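Local coordinates for glycine betaine, L-proline ABC transporter, glycine/betaine/L-proline-binding protein (ProX) (Borrelia burgdorferi, PDB 3TMG) that binds glycine betaine between two lobes and probably delivers it, as the substrate-binding component, to an ABC-type transporter of compatible solutes, at residues A[17-23]-A[64-70]; A[53-57]-A[77-81]; A[92-96]-A[231-235]; A[223-227]-A[270-276]. All blocks are in the same frame, centred on the assembly; numbering follows the deposited sequence. Where two conformers were deposited one is given.

Interaction 1 (A[17-23]-A[64-70]); sequences SVKIGYV and KIDGTVS
Strand 17-22 and the start of strand 67-73 meet side by side at a single beta bridge, Ile20 with Gly67, in the core of a lobe of the periplasmic-binding-protein fold. The backbone bonds come first. Lys19 O takes the N-H of Asp66 at 2.8 Å and, more weakly, that of Gly67. Two residues on, Gly21 N donates to Gly67 O at 3.0 Å, and the same carbonyl oxygen also receives a CA-H...O contact from Ile20.

Side-chain polar bonds reinforce this pairing. The Asp66 carboxylate turns back to strand 17-22 because CG stands anti to its own carbonyl carbon (chi1 -67°), and OD2 receives the N-H of Lys19 at 2.8 Å on its anti side, 22° out of the carboxylate plane. Lys19 and Asp66 thus bond reciprocally: each backbone N-H is taken by the other residue, one by a carboxylate oxygen and one by a carbonyl. OD1 forms a salt bridge with Arg214, which should help keep the carboxylate ionised and fixed in rotation.

Van der Waals contacts fill in between. Ile65 lays CD1 against the backbone of Gly21, 3.7 Å from Gly21 N, where no side chain intervenes. Val18 CG2 rests beside Asp66 OD2. The other edge of strand 17-22, through Val18, Ile20 and Tyr22, hydrogen-bonds to strand 44-50 and the residue after it.

Toward the ligand end, Thr68 OG1 donates weakly to Gly21 O and accepts from Ser70 N, an ST turn. Waters complete the seam: one joins Ser17 OG to Asp66 OD2, and another donates to Gly21 O at 2.7 Å while accepting from Val69 N.

Interaction 2 (A[53-57]-A[77-81]); sequences TSIMY and DKFYY
Tyr57, on helix 53-61, and Tyr80, on helix 78-84, form the tight part of this contact. Tyr80 CB sits over one face of the Tyr57 ring, 3.8 Å from its centroid, as a CH-pi contact. The two rings lie nearly parallel, 10° apart, but are slid so far that they barely overlap. The Tyr80 ring instead runs out along the first turn of helix 53-61: CE2 meets Thr53 CG2 at 3.6 Å, and CE1 meets Ser54 CA at 3.5 Å.

At the far end of the Tyr57 ring the hydroxyl donates to the anti lone pair of Asp77 OD2 at 2.6 Å, with ring and carboxylate planes almost perpendicular, 87° apart. The looser parts are two. At one, a water accepts from Ser54 N and donates to Tyr80 OH, which is also hydrogen-bonded to Gly133 O. At the other, Tyr81 makes only a distant contact with the Tyr57 ring, CB to CE1 at 4.4 Å, and turns its hydroxyl to Asp90.

Asp77 OD2 also receives Trp72 N, and Tyr57 OH is bonded to Ser71. With the Asp77 side chain about 4 Å from bound glycine betaine, these bonds are consistent with a second shell that steadies the backbone at Trp72, a ligand-pocket residue.

Interaction 3 (A[92-96]-A[231-235]); sequences GANYE and FYWSD
Tyr95 extends its ring to Asp235 with CG anti to the backbone N (chi1 173°), while Asn94, whose CB the backbone sets against Phe231, takes chi1 60°, which sends CG and the amide along the Phe231 ring, CG 3.7 Å from CE2. The Tyr95 hydroxyl donates to Asp235 OD1 in a very short bond of 2.5 Å. That oxygen lies in the plane of the phenol ring, and ring and carboxylate are only 20° apart.

Asn94 CB meets Phe231 CD2 at 3.4 Å, the amide tilted against the ring. Its ND2 is held by Thr211 OG1 and Val69 O, and its OD1 accepts a hydrogen bond from a water that in turn accepts from Trp233 NE1. Asn94 O receives Trp233 N at 2.9 Å, in a nearly straight bond, and sits over one face of the Tyr232 ring, 3.4 Å above it. Farther out, Tyr232 OH makes a van der Waals contact with Glu96 CG, and a second water bridges Glu96 N and Trp233 O.

Asn94 and Tyr95 together face Val209 in a classic beta bulge of strand 88-105. The loop between helices 222-230 and 235-247 thus lies along this bulge, with Phe231 and Trp233 packed on helix 26-41, and Trp233 also on helix 235-247.

Interaction 4 (A[223-227]-A[270-276]); sequences DAYYV and WVPEKYK
Pro272 and Tyr226 make the apolar centre: Pro272 CG lies over one face of the Tyr226 ring, 4.0 Å from the centroid, a CH-pi contact, and Pro272 CD touches Tyr226 CD1 at 3.6 Å. Behind them Val227 CG2 packs on Val271 CG1 and Pro272 CD. The carbonyl of Trp270 points at helix 222-230, its O meeting Val227 CA at 3.3 Å in a CA-H...O contact (165° at the hydrogen) and lying near the edge of the Tyr226 ring. This buried oxygen has no hydrogen-bonding partner in the model.

Farther out, Tyr226 OH is bonded to two waters; one accepts from Lys276 NZ and the other from Glu273 N. Lys276 NZ also donates to Val271 O at 2.9 Å and to Lys268 O, which ties the tail segment back on itself.

At another edge Asp223 OD2 takes the Tyr275 hydroxyl at 2.6 Å, from above the carboxylate plane, which is nearly perpendicular (86°) to the phenol ring. Lys274 NZ forms a salt bridge to the same oxygen, its hydrogen bond long and weak at 3.3 Å. Both donors converging on OD2 probably stabilise the anionic carboxylate: the short phenol bond is probably charge-assisted, and the lysine adds a weaker electrostatic pull between helix 222-230 and the C-terminal tail.

From the N terminus, strand 17-22 opens the first loop, which interaction 1 closes at 64-70. Interaction 2 crosses it: helix 53-61 lies within that loop but finds its partner at 77-81, beyond it. The two touch where Met56 packs on Thr68 and Tyr22, so helix 53-61 is packed against strands 16-22 and 67-73. Interaction 3 follows in series, spanning 134 residues from 92-96 to the loop at 231-235, and Phe231 packs on Val69 of interaction 1. Interaction 4 crosses interaction 3, starting at 223-227 and ending at the C-terminal tail; Phe231 and Trp270 pack together between them.

Interaction 1 (A[17-23]-A[64-70])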
loop_
_atom_site.group_PDB
_atom_site.type_symbol
_atom_site.label_atom_id
_atom_site.label_comp_id
_atom_site.label_asym_id
_atom_site.label_seq_id
_atom_site.Cartn_x
_atom_site.Cartn_y
_atom_site.Cartn_z
ATOM N N SER A 17 10.390 19.989 12.053
ATOM C CA SER A 17 9.370 19.655 11.082
ATOM C C SER A 17 9.763 18.413 10.278
ATOM O O SER A 17 10.896 18.272 9.875
ATOM C CB SER A 17 9.215 20.853 10.123
ATOM O OG SER A 17 8.530 20.491 8.910
ATOM N N VAL A 18 8.812 17.518 10.055
ATOM C CA VAL A 18 8.969 16.448 9.051
ATOM C C VAL A 18 7.619 16.284 8.327
ATOM O O VAL A 18 6.546 16.458 8.926
ATOM C CB VAL A 18 9.498 15.139 9.667
ATOM C CG1 VAL A 18 8.486 14.589 10.663
ATOM C CG2 VAL A 18 9.852 14.103 8.593
ATOM N N LYS A 19 7.707 15.997 7.030
ATOM C CA LYS A 19 6.562 15.859 6.146
ATOM C C LYS A 19 6.570 14.485 5.487
ATOM O O LYS A 19 7.530 14.140 4.799
ATOM C CB LYS A 19 6.633 16.961 5.085
ATOM C CG LYS A 19 6.465 18.352 5.698
ATOM C CD LYS A 19 6.510 19.457 4.656
ATOM C CE LYS A 19 6.386 20.810 5.351
ATOM N NZ LYS A 19 6.649 21.877 4.361
ATOM N N ILE A 20 5.498 13.711 5.665
ATOM C CA ILE A 20 5.404 12.382 5.044
ATOM C C ILE A 20 4.230 12.371 4.057
ATOM O O ILE A 20 3.110 12.710 4.446
ATOM C CB ILE A 20 5.165 11.252 6.095
ATOM C CG1 ILE A 20 5.962 11.510 7.404
ATOM C CG2 ILE A 20 5.393 9.854 5.451
ATOM C CD1 ILE A 20 5.792 10.406 8.453
ATOM N N GLY A 21 4.500 12.029 2.792
ATOM C CA GLY A 21 3.415 11.844 1.789
ATOM C C GLY A 21 2.927 10.389 1.787
ATOM O O GLY A 21 3.711 9.455 2.033
ATOM N N TYR A 22 1.631 10.190 1.546
ATOM C CA TYR A 22 1.060 8.848 1.457
ATOM C C TYR A 22 -0.183 8.900 0.585
ATOM O O TYR A 22 -0.694 9.991 0.279
ATOM C CB TYR A 22 0.730 8.238 2.840
ATOM C CG TYR A 22 -0.421 8.874 3.585
ATOM C CD1 TYR A 22 -0.350 10.211 4.027
ATOM C CD2 TYR A 22 -1.601 8.146 3.825
ATOM C CE1 TYR A 22 -1.424 10.814 4.691
ATOM C CE2 TYR A 22 -2.671 8.733 4.513
ATOM C CZ TYR A 22 -2.561 10.053 4.952
ATOM O OH TYR A 22 -3.621 10.640 5.628
ATOM N N VAL A 23 -0.647 7.702 0.201
ATOM C CA VAL A 23 -1.929 7.543 -0.496
ATOM C C VAL A 23 -2.785 6.725 0.497
ATOM O O VAL A 23 -2.275 5.834 1.154
ATOM C CB VAL A 23 -1.795 6.774 -1.830
ATOM C CG1 VAL A 23 -3.166 6.759 -2.552
ATOM C CG2 VAL A 23 -0.711 7.420 -2.690
ATOM N N LYS A 64 9.222 18.604 -1.522
ATOM C CA LYS A 64 8.132 19.274 -0.787
ATOM C C LYS A 64 7.553 18.378 0.325
ATOM O O LYS A 64 6.845 18.853 1.208
ATOM C CB LYS A 64 7.027 19.725 -1.743
ATOM C CG LYS A 64 7.458 20.940 -2.533
ATOM C CD LYS A 64 6.485 21.146 -3.665
ATOM C CE LYS A 64 6.881 22.340 -4.492
ATOM N NZ LYS A 64 6.043 22.178 -5.702
ATOM N N ILE A 65 7.900 17.104 0.265
ATOM C CA ILE A 65 7.782 16.189 1.401
ATOM C C ILE A 65 9.170 15.619 1.664
ATOM O O ILE A 65 10.035 15.654 0.782
ATOM C CB ILE A 65 6.778 15.035 1.144
ATOM C CG1 ILE A 65 7.150 14.191 -0.100
ATOM C CG2 ILE A 65 5.353 15.592 1.048
ATOM C CD1 ILE A 65 6.220 12.977 -0.341
ATOM N N ASP A 66 9.362 15.087 2.862
ATOM C CA ASP A 66 10.664 14.616 3.258
ATOM C C ASP A 66 10.800 13.142 2.941
ATOM O O ASP A 66 11.892 12.664 2.698
ATOM C CB ASP A 66 10.842 14.833 4.756
ATOM C CG ASP A 66 10.901 16.296 5.118
ATOM O OD1 ASP A 66 11.676 17.012 4.466
ATOM O OD2 ASP A 66 10.190 16.703 6.055
ATOM N N GLY A 67 9.688 12.416 2.941
ATOM C CA GLY A 67 9.750 10.967 2.761
ATOM C C GLY A 67 8.400 10.337 2.469
ATOM O O GLY A 67 7.359 10.995 2.605
ATOM N N THR A 68 8.426 9.087 1.998
ATOM C CA THR A 68 7.227 8.257 1.913
ATOM C C THR A 68 7.618 6.858 2.360
ATOM O O THR A 68 8.758 6.415 2.066
ATOM C CB THR A 68 6.610 8.238 0.491
ATOM O OG1 THR A 68 5.581 7.265 0.432
ATOM C CG2 THR A 68 7.659 7.865 -0.600
ATOM N N VAL A 69 6.706 6.158 3.037
ATOM C CA VAL A 69 6.924 4.741 3.355
ATOM C C VAL A 69 5.972 3.873 2.494
ATOM O O VAL A 69 5.650 2.728 2.851
ATOM C CB VAL A 69 6.798 4.440 4.875
ATOM C CG1 VAL A 69 7.956 5.121 5.586
ATOM C CG2 VAL A 69 5.453 4.910 5.480
ATOM N N SER A 70 5.542 4.435 1.350
ATOM C CA SER A 70 4.464 3.819 0.551
ATOM C C SER A 70 4.868 3.342 -0.851
ATOM O O SER A 70 3.988 3.092 -1.661
ATOM C CB SER A 70 3.296 4.800 0.383
ATOM O OG SER A 70 2.705 5.089 1.647
HETATM O O HOH W 1 9.940 19.299 6.699
HETATM O O HOH W 2 5.559 21.280 1.525
HETATM O O HOH W 3 3.908 7.061 3.310
#

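Interaction 2 (A[53-57]-A[77-81])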
loop_
_atom_site.group_PDB
_atom_site.type_symbol
_atom_site.label_atom_id
_atom_site.label_comp_id
_atom_site.label_asym_id
_atom_site.label_seq_id
_atom_site.Cartn_x
_atom_site.Cartn_y
_atom_site.Cartn_z
ATOM N N THR A 53 -0.974 8.916 -5.932
ATOM C CA THR A 53 0.335 8.307 -6.176
ATOM C C THR A 53 1.282 9.215 -6.986
ATOM O O THR A 53 2.469 9.359 -6.621
ATOM C CB THR A 53 0.182 6.931 -6.859
ATOM O OG1 THR A 53 -0.768 6.153 -6.134
ATOM C CG2 THR A 53 1.520 6.142 -6.805
ATOM N N SER A 54 0.795 9.767 -8.107
ATOM C CA SER A 54 1.577 10.667 -8.948
ATOM C C SER A 54 2.092 11.852 -8.135
ATOM O O SER A 54 3.259 12.210 -8.236
ATOM C CB SER A 54 0.752 11.175 -10.149
ATOM O OG SER A 54 1.506 12.116 -10.939
ATOM N N ILE A 55 1.220 12.470 -7.338
ATOM C CA ILE A 55 1.625 13.670 -6.578
ATOM C C ILE A 55 2.620 13.333 -5.467
ATOM O O ILE A 55 3.584 14.083 -5.228
ATOM C CB ILE A 55 0.382 14.413 -6.025
ATOM C CG1 ILE A 55 -0.291 15.152 -7.183
ATOM C CG2 ILE A 55 0.756 15.356 -4.890
ATOM C CD1 ILE A 55 0.625 16.109 -7.951
ATOM N N MET A 56 2.402 12.189 -4.811
ATOM C CA MET A 56 3.347 11.716 -3.814
ATOM C C MET A 56 4.761 11.604 -4.381
ATOM O O MET A 56 5.698 12.124 -3.786
ATOM C CB MET A 56 2.925 10.351 -3.248
ATOM C CG MET A 56 3.883 9.831 -2.162
ATOM S SD MET A 56 3.314 8.197 -1.584
ATOM C CE MET A 56 3.672 7.169 -3.039
ATOM N N TYR A 57 4.917 10.925 -5.523
ATOM C CA TYR A 57 6.210 10.811 -6.188
ATOM C C TYR A 57 6.765 12.172 -6.681
ATOM O O TYR A 57 7.952 12.492 -6.486
ATOM C CB TYR A 57 6.140 9.804 -7.357
ATOM C CG TYR A 57 6.306 8.391 -6.921
ATOM C CD1 TYR A 57 7.583 7.858 -6.694
ATOM C CD2 TYR A 57 5.200 7.562 -6.718
ATOM C CE1 TYR A 57 7.745 6.546 -6.298
ATOM C CE2 TYR A 57 5.359 6.245 -6.306
ATOM C CZ TYR A 57 6.645 5.758 -6.087
ATOM O OH TYR A 57 6.818 4.460 -5.685
ATOM N N ASP A 77 4.812 0.279 -8.866
ATOM C CA ASP A 77 5.070 1.704 -9.083
ATOM C C ASP A 77 6.079 2.036 -10.170
ATOM O O ASP A 77 6.543 3.169 -10.227
ATOM C CB ASP A 77 5.493 2.420 -7.781
ATOM C CG ASP A 77 4.389 2.468 -6.743
ATOM O OD1 ASP A 77 3.241 1.965 -6.986
ATOM O OD2 ASP A 77 4.702 2.978 -5.647
ATOM N N LYS A 78 6.385 1.080 -11.034
ATOM C CA LYS A 78 7.404 1.253 -12.073
ATOM C C LYS A 78 7.203 2.555 -12.846
ATOM O O LYS A 78 8.142 3.317 -13.017
ATOM C CB LYS A 78 7.400 0.057 -13.042
ATOM N N PHE A 79 5.957 2.810 -13.253
ATOM C CA PHE A 79 5.634 3.960 -14.104
ATOM C C PHE A 79 6.146 5.249 -13.454
ATOM O O PHE A 79 6.744 6.085 -14.147
ATOM C CB PHE A 79 4.121 3.978 -14.388
ATOM C CG PHE A 79 3.636 5.206 -15.110
ATOM C CD1 PHE A 79 3.722 5.286 -16.506
ATOM C CD2 PHE A 79 3.069 6.263 -14.400
ATOM C CE1 PHE A 79 3.273 6.436 -17.184
ATOM C CE2 PHE A 79 2.603 7.392 -15.054
ATOM C CZ PHE A 79 2.713 7.483 -16.456
ATOM N N TYR A 80 5.962 5.405 -12.133
ATOM C CA TYR A 80 6.439 6.612 -11.430
ATOM C C TYR A 80 7.917 6.607 -11.035
ATOM O O TYR A 80 8.610 7.614 -11.139
ATOM C CB TYR A 80 5.597 6.855 -10.169
ATOM C CG TYR A 80 4.123 6.977 -10.462
ATOM C CD1 TYR A 80 3.590 8.115 -11.123
ATOM C CD2 TYR A 80 3.246 5.931 -10.130
ATOM C CE1 TYR A 80 2.232 8.193 -11.394
ATOM C CE2 TYR A 80 1.887 6.013 -10.397
ATOM C CZ TYR A 80 1.385 7.160 -11.001
ATOM O OH TYR A 80 0.021 7.232 -11.258
ATOM N N TYR A 81 8.384 5.462 -10.561
ATOM C CA TYR A 81 9.705 5.337 -9.940
ATOM C C TYR A 81 10.828 5.480 -10.973
ATOM O O TYR A 81 11.801 6.201 -10.760
ATOM C CB TYR A 81 9.746 3.967 -9.252
ATOM C CG TYR A 81 11.000 3.652 -8.500
ATOM C CD1 TYR A 81 12.181 3.318 -9.185
ATOM C CD2 TYR A 81 11.013 3.639 -7.092
ATOM C CE1 TYR A 81 13.356 3.047 -8.506
ATOM C CE2 TYR A 81 12.198 3.342 -6.416
ATOM C CZ TYR A 81 13.347 3.042 -7.121
ATOM O OH TYR A 81 14.544 2.739 -6.484
HETATM O O HOH W 4 -1.773 8.928 -9.350
#

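Interaction 3 (A[92-96]-A[231-235])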
loop_
_atom_site.group_PDB
_atom_site.type_symbol
_atom_site.label_atom_id
_atom_site.label_comp_id
_atom_site.label_asym_id
_atom_site.label_seq_id
_atom_site.Cartn_x
_atom_site.Cartn_y
_atom_site.Cartn_z
ATOM N N GLY A 92 15.650 1.293 0.927
ATOM C CA GLY A 92 15.422 -0.147 1.089
ATOM C C GLY A 92 13.997 -0.438 1.497
ATOM O O GLY A 92 13.167 0.467 1.455
ATOM N N ALA A 93 13.712 -1.683 1.918
ATOM C CA ALA A 93 12.333 -2.131 2.156
ATOM C C ALA A 93 11.972 -1.828 3.588
ATOM O O ALA A 93 12.798 -2.041 4.484
ATOM C CB ALA A 93 12.197 -3.649 1.910
ATOM N N ASN A 94 10.739 -1.362 3.809
ATOM C CA ASN A 94 10.191 -1.334 5.186
ATOM C C ASN A 94 9.267 -2.529 5.470
ATOM O O ASN A 94 8.834 -2.734 6.616
ATOM C CB ASN A 94 9.459 -0.012 5.461
ATOM C CG ASN A 94 8.292 0.229 4.525
ATOM O OD1 ASN A 94 7.350 -0.564 4.468
ATOM N ND2 ASN A 94 8.334 1.351 3.815
ATOM N N TYR A 95 8.930 -3.272 4.409
ATOM C CA TYR A 95 8.038 -4.414 4.499
ATOM C C TYR A 95 8.389 -5.335 3.319
ATOM O O TYR A 95 8.517 -4.854 2.174
ATOM C CB TYR A 95 6.518 -3.998 4.413
ATOM C CG TYR A 95 5.607 -5.243 4.343
ATOM C CD1 TYR A 95 5.308 -5.853 3.103
ATOM C CD2 TYR A 95 5.108 -5.844 5.536
ATOM C CE1 TYR A 95 4.539 -7.019 3.033
ATOM C CE2 TYR A 95 4.333 -7.014 5.470
ATOM C CZ TYR A 95 4.080 -7.590 4.228
ATOM O OH TYR A 95 3.302 -8.713 4.146
ATOM N N GLU A 96 8.520 -6.642 3.566
ATOM C CA GLU A 96 8.793 -7.604 2.480
ATOM C C GLU A 96 7.714 -8.676 2.424
ATOM O O GLU A 96 7.267 -9.152 3.465
ATOM C CB GLU A 96 10.187 -8.265 2.621
ATOM C CG GLU A 96 11.305 -7.209 2.556
ATOM C CD GLU A 96 12.710 -7.775 2.529
ATOM O OE1 GLU A 96 12.879 -8.970 2.260
ATOM O OE2 GLU A 96 13.664 -6.989 2.726
ATOM N N PHE A 231 12.731 2.248 9.874
ATOM C CA PHE A 231 11.351 1.762 9.938
ATOM C C PHE A 231 11.222 0.411 9.196
ATOM O O PHE A 231 11.531 0.326 8.017
ATOM C CB PHE A 231 10.417 2.789 9.307
ATOM C CG PHE A 231 8.997 2.305 9.151
ATOM C CD1 PHE A 231 8.255 1.965 10.268
ATOM C CD2 PHE A 231 8.419 2.187 7.883
ATOM C CE1 PHE A 231 6.935 1.513 10.118
ATOM C CE2 PHE A 231 7.089 1.731 7.719
ATOM C CZ PHE A 231 6.361 1.398 8.832
ATOM N N TYR A 232 10.701 -0.598 9.879
ATOM C CA TYR A 232 10.527 -1.919 9.277
ATOM C C TYR A 232 9.452 -2.627 10.081
ATOM O O TYR A 232 9.455 -2.567 11.326
ATOM C CB TYR A 232 11.845 -2.753 9.337
ATOM C CG TYR A 232 11.705 -4.020 8.540
ATOM C CD1 TYR A 232 11.170 -5.194 9.124
ATOM C CD2 TYR A 232 11.996 -4.010 7.176
ATOM C CE1 TYR A 232 10.997 -6.349 8.355
ATOM C CE2 TYR A 232 11.826 -5.123 6.398
ATOM C CZ TYR A 232 11.337 -6.283 6.985
ATOM O OH TYR A 232 11.174 -7.339 6.135
ATOM N N TRP A 233 8.540 -3.298 9.399
ATOM C CA TRP A 233 7.613 -4.158 10.141
ATOM C C TRP A 233 7.079 -5.293 9.302
ATOM O O TRP A 233 7.401 -5.386 8.102
ATOM C CB TRP A 233 6.493 -3.312 10.775
ATOM C CG TRP A 233 5.588 -2.565 9.817
ATOM C CD1 TRP A 233 5.701 -2.405 8.431
ATOM C CD2 TRP A 233 4.355 -1.876 10.190
ATOM N NE1 TRP A 233 4.643 -1.656 7.949
ATOM C CE2 TRP A 233 3.784 -1.342 8.965
ATOM C CE3 TRP A 233 3.690 -1.661 11.411
ATOM C CZ2 TRP A 233 2.582 -0.632 8.957
ATOM C CZ3 TRP A 233 2.489 -0.939 11.403
ATOM C CH2 TRP A 233 1.954 -0.429 10.202
ATOM N N SER A 234 6.225 -6.117 9.938
ATOM C CA SER A 234 5.812 -7.407 9.392
ATOM C C SER A 234 4.321 -7.651 9.623
ATOM O O SER A 234 3.669 -6.912 10.351
ATOM C CB SER A 234 6.638 -8.536 10.037
ATOM O OG SER A 234 8.010 -8.232 9.986
ATOM N N ASP A 235 3.794 -8.696 8.980
ATOM C CA ASP A 235 2.369 -9.049 9.035
ATOM C C ASP A 235 1.788 -9.061 10.434
ATOM O O ASP A 235 0.644 -8.665 10.631
ATOM C CB ASP A 235 2.181 -10.478 8.455
ATOM C CG ASP A 235 2.141 -10.479 6.926
ATOM O OD1 ASP A 235 2.386 -9.435 6.332
ATOM O OD2 ASP A 235 1.867 -11.526 6.300
HETATM O O HOH W 5 4.595 -0.811 5.263
HETATM O O HOH W 6 8.125 -7.507 6.375
#

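Interaction 4 (A[223-227]-A[270-276])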
loop_
_atom_site.group_PDB
_atom_site.type_symbol
_atom_site.label_atom_id
_atom_site.label_comp_id
_atom_site.label_asym_id
_atom_site.label_seq_id
_atom_site.Cartn_x
_atom_site.Cartn_y
_atom_site.Cartn_z
ATOM N N ASP A 223 18.293 12.884 12.274
ATOM C CA ASP A 223 17.350 12.147 13.117
ATOM C C ASP A 223 16.125 11.662 12.330
ATOM O O ASP A 223 15.678 10.497 12.522
ATOM C CB ASP A 223 16.927 12.992 14.314
ATOM C CG ASP A 223 18.060 13.185 15.324
ATOM O OD1 ASP A 223 19.068 12.453 15.277
ATOM O OD2 ASP A 223 17.922 14.074 16.156
ATOM N N ALA A 224 15.583 12.526 11.456
ATOM C CA ALA A 224 14.420 12.141 10.637
ATOM C C ALA A 224 14.832 11.101 9.609
ATOM O O ALA A 224 14.122 10.128 9.414
ATOM C CB ALA A 224 13.745 13.330 9.941
ATOM N N TYR A 225 15.984 11.310 8.968
ATOM C CA TYR A 225 16.566 10.308 8.060
ATOM C C TYR A 225 16.699 8.943 8.726
ATOM O O TYR A 225 16.306 7.921 8.145
ATOM C CB TYR A 225 17.927 10.793 7.561
ATOM C CG TYR A 225 18.608 9.843 6.609
ATOM C CD1 TYR A 225 19.399 8.797 7.086
ATOM C CD2 TYR A 225 18.442 9.969 5.231
ATOM C CE1 TYR A 225 20.022 7.899 6.209
ATOM C CE2 TYR A 225 19.068 9.091 4.346
ATOM C CZ TYR A 225 19.865 8.060 4.836
ATOM O OH TYR A 225 20.487 7.153 3.975
ATOM N N TYR A 226 17.231 8.930 9.945
ATOM C CA TYR A 226 17.449 7.694 10.692
ATOM C C TYR A 226 16.142 6.929 10.881
ATOM O O TYR A 226 16.110 5.728 10.659
ATOM C CB TYR A 226 18.109 8.026 12.046
ATOM C CG TYR A 226 18.458 6.841 12.920
ATOM C CD1 TYR A 226 17.451 6.083 13.535
ATOM C CD2 TYR A 226 19.814 6.490 13.163
ATOM C CE1 TYR A 226 17.765 5.005 14.341
ATOM C CE2 TYR A 226 20.139 5.427 13.984
ATOM C CZ TYR A 226 19.118 4.708 14.580
ATOM O OH TYR A 226 19.454 3.629 15.369
ATOM N N VAL A 227 15.050 7.620 11.248
ATOM C CA VAL A 227 13.772 6.936 11.429
ATOM C C VAL A 227 13.284 6.335 10.094
ATOM O O VAL A 227 12.893 5.158 10.038
ATOM C CB VAL A 227 12.704 7.866 12.027
ATOM C CG1 VAL A 227 11.375 7.153 12.138
ATOM C CG2 VAL A 227 13.171 8.378 13.389
ATOM N N TRP A 270 13.469 1.837 15.803
ATOM C CA TRP A 270 13.431 2.707 14.635
ATOM C C TRP A 270 14.046 4.047 14.903
ATOM O O TRP A 270 14.178 4.872 13.969
ATOM C CB TRP A 270 12.007 2.907 14.120
ATOM C CG TRP A 270 11.215 1.633 13.837
ATOM C CD1 TRP A 270 11.677 0.362 13.477
ATOM C CD2 TRP A 270 9.762 1.543 13.839
ATOM N NE1 TRP A 270 10.601 -0.504 13.281
ATOM C CE2 TRP A 270 9.424 0.170 13.505
ATOM C CE3 TRP A 270 8.714 2.471 14.106
ATOM C CZ2 TRP A 270 8.099 -0.259 13.453
ATOM C CZ3 TRP A 270 7.401 2.028 14.009
ATOM C CH2 TRP A 270 7.099 0.699 13.685
ATOM N N VAL A 271 14.372 4.307 16.178
ATOM C CA VAL A 271 14.713 5.678 16.581
ATOM C C VAL A 271 16.165 5.769 17.074
ATOM O O VAL A 271 16.706 4.780 17.588
ATOM C CB VAL A 271 13.706 6.315 17.610
ATOM C CG1 VAL A 271 12.264 6.262 17.124
ATOM C CG2 VAL A 271 13.841 5.749 19.036
ATOM N N PRO A 272 16.795 6.957 16.937
ATOM C CA PRO A 272 18.169 7.084 17.441
ATOM C C PRO A 272 18.232 6.828 18.948
ATOM O O PRO A 272 17.262 7.082 19.677
ATOM C CB PRO A 272 18.516 8.564 17.129
ATOM C CG PRO A 272 17.647 8.892 15.951
ATOM C CD PRO A 272 16.355 8.193 16.266
ATOM N N GLU A 273 19.387 6.343 19.393
ATOM C CA GLU A 273 19.658 6.016 20.792
ATOM C C GLU A 273 19.111 7.055 21.770
ATOM O O GLU A 273 18.387 6.730 22.711
ATOM C CB GLU A 273 21.188 5.862 20.968
ATOM C CG GLU A 273 21.632 5.466 22.361
ATOM C CD GLU A 273 20.997 4.176 22.831
ATOM O OE1 GLU A 273 20.842 3.238 22.024
ATOM O OE2 GLU A 273 20.663 4.106 24.025
ATOM N N LYS A 274 19.508 8.303 21.524
ATOM C CA LYS A 274 19.062 9.525 22.194
ATOM C C LYS A 274 17.563 9.550 22.593
ATOM O O LYS A 274 17.205 10.075 23.641
ATOM C CB LYS A 274 19.248 10.609 21.143
ATOM C CG LYS A 274 19.856 11.931 21.502
ATOM C CD LYS A 274 19.383 12.869 20.397
ATOM C CE LYS A 274 20.484 13.791 19.884
ATOM N NZ LYS A 274 20.007 14.454 18.630
ATOM N N TYR A 275 16.701 9.023 21.727
ATOM C CA TYR A 275 15.229 9.133 21.858
ATOM C C TYR A 275 14.530 7.897 22.420
ATOM O O TYR A 275 13.315 7.937 22.666
ATOM C CB TYR A 275 14.588 9.369 20.479
ATOM C CG TYR A 275 14.977 10.655 19.814
ATOM C CD1 TYR A 275 14.282 11.831 20.081
ATOM C CD2 TYR A 275 16.057 10.709 18.941
ATOM C CE1 TYR A 275 14.636 13.025 19.474
ATOM C CE2 TYR A 275 16.433 11.894 18.331
ATOM C CZ TYR A 275 15.712 13.043 18.581
ATOM O OH TYR A 275 16.078 14.234 17.980
ATOM N N LYS A 276 15.271 6.802 22.590
ATOM C CA LYS A 276 14.641 5.507 22.830
ATOM C C LYS A 276 13.823 5.517 24.119
ATOM O O LYS A 276 12.723 4.955 24.160
ATOM C CB LYS A 276 15.645 4.335 22.814
ATOM C CG LYS A 276 16.405 4.169 21.514
ATOM C CD LYS A 276 17.121 2.804 21.425
ATOM C CE LYS A 276 18.027 2.701 20.205
ATOM N NZ LYS A 276 17.322 2.299 18.950
HETATM O O HOH W 7 17.854 1.928 16.194
HETATM O O HOH W 8 21.230 4.580 17.710
#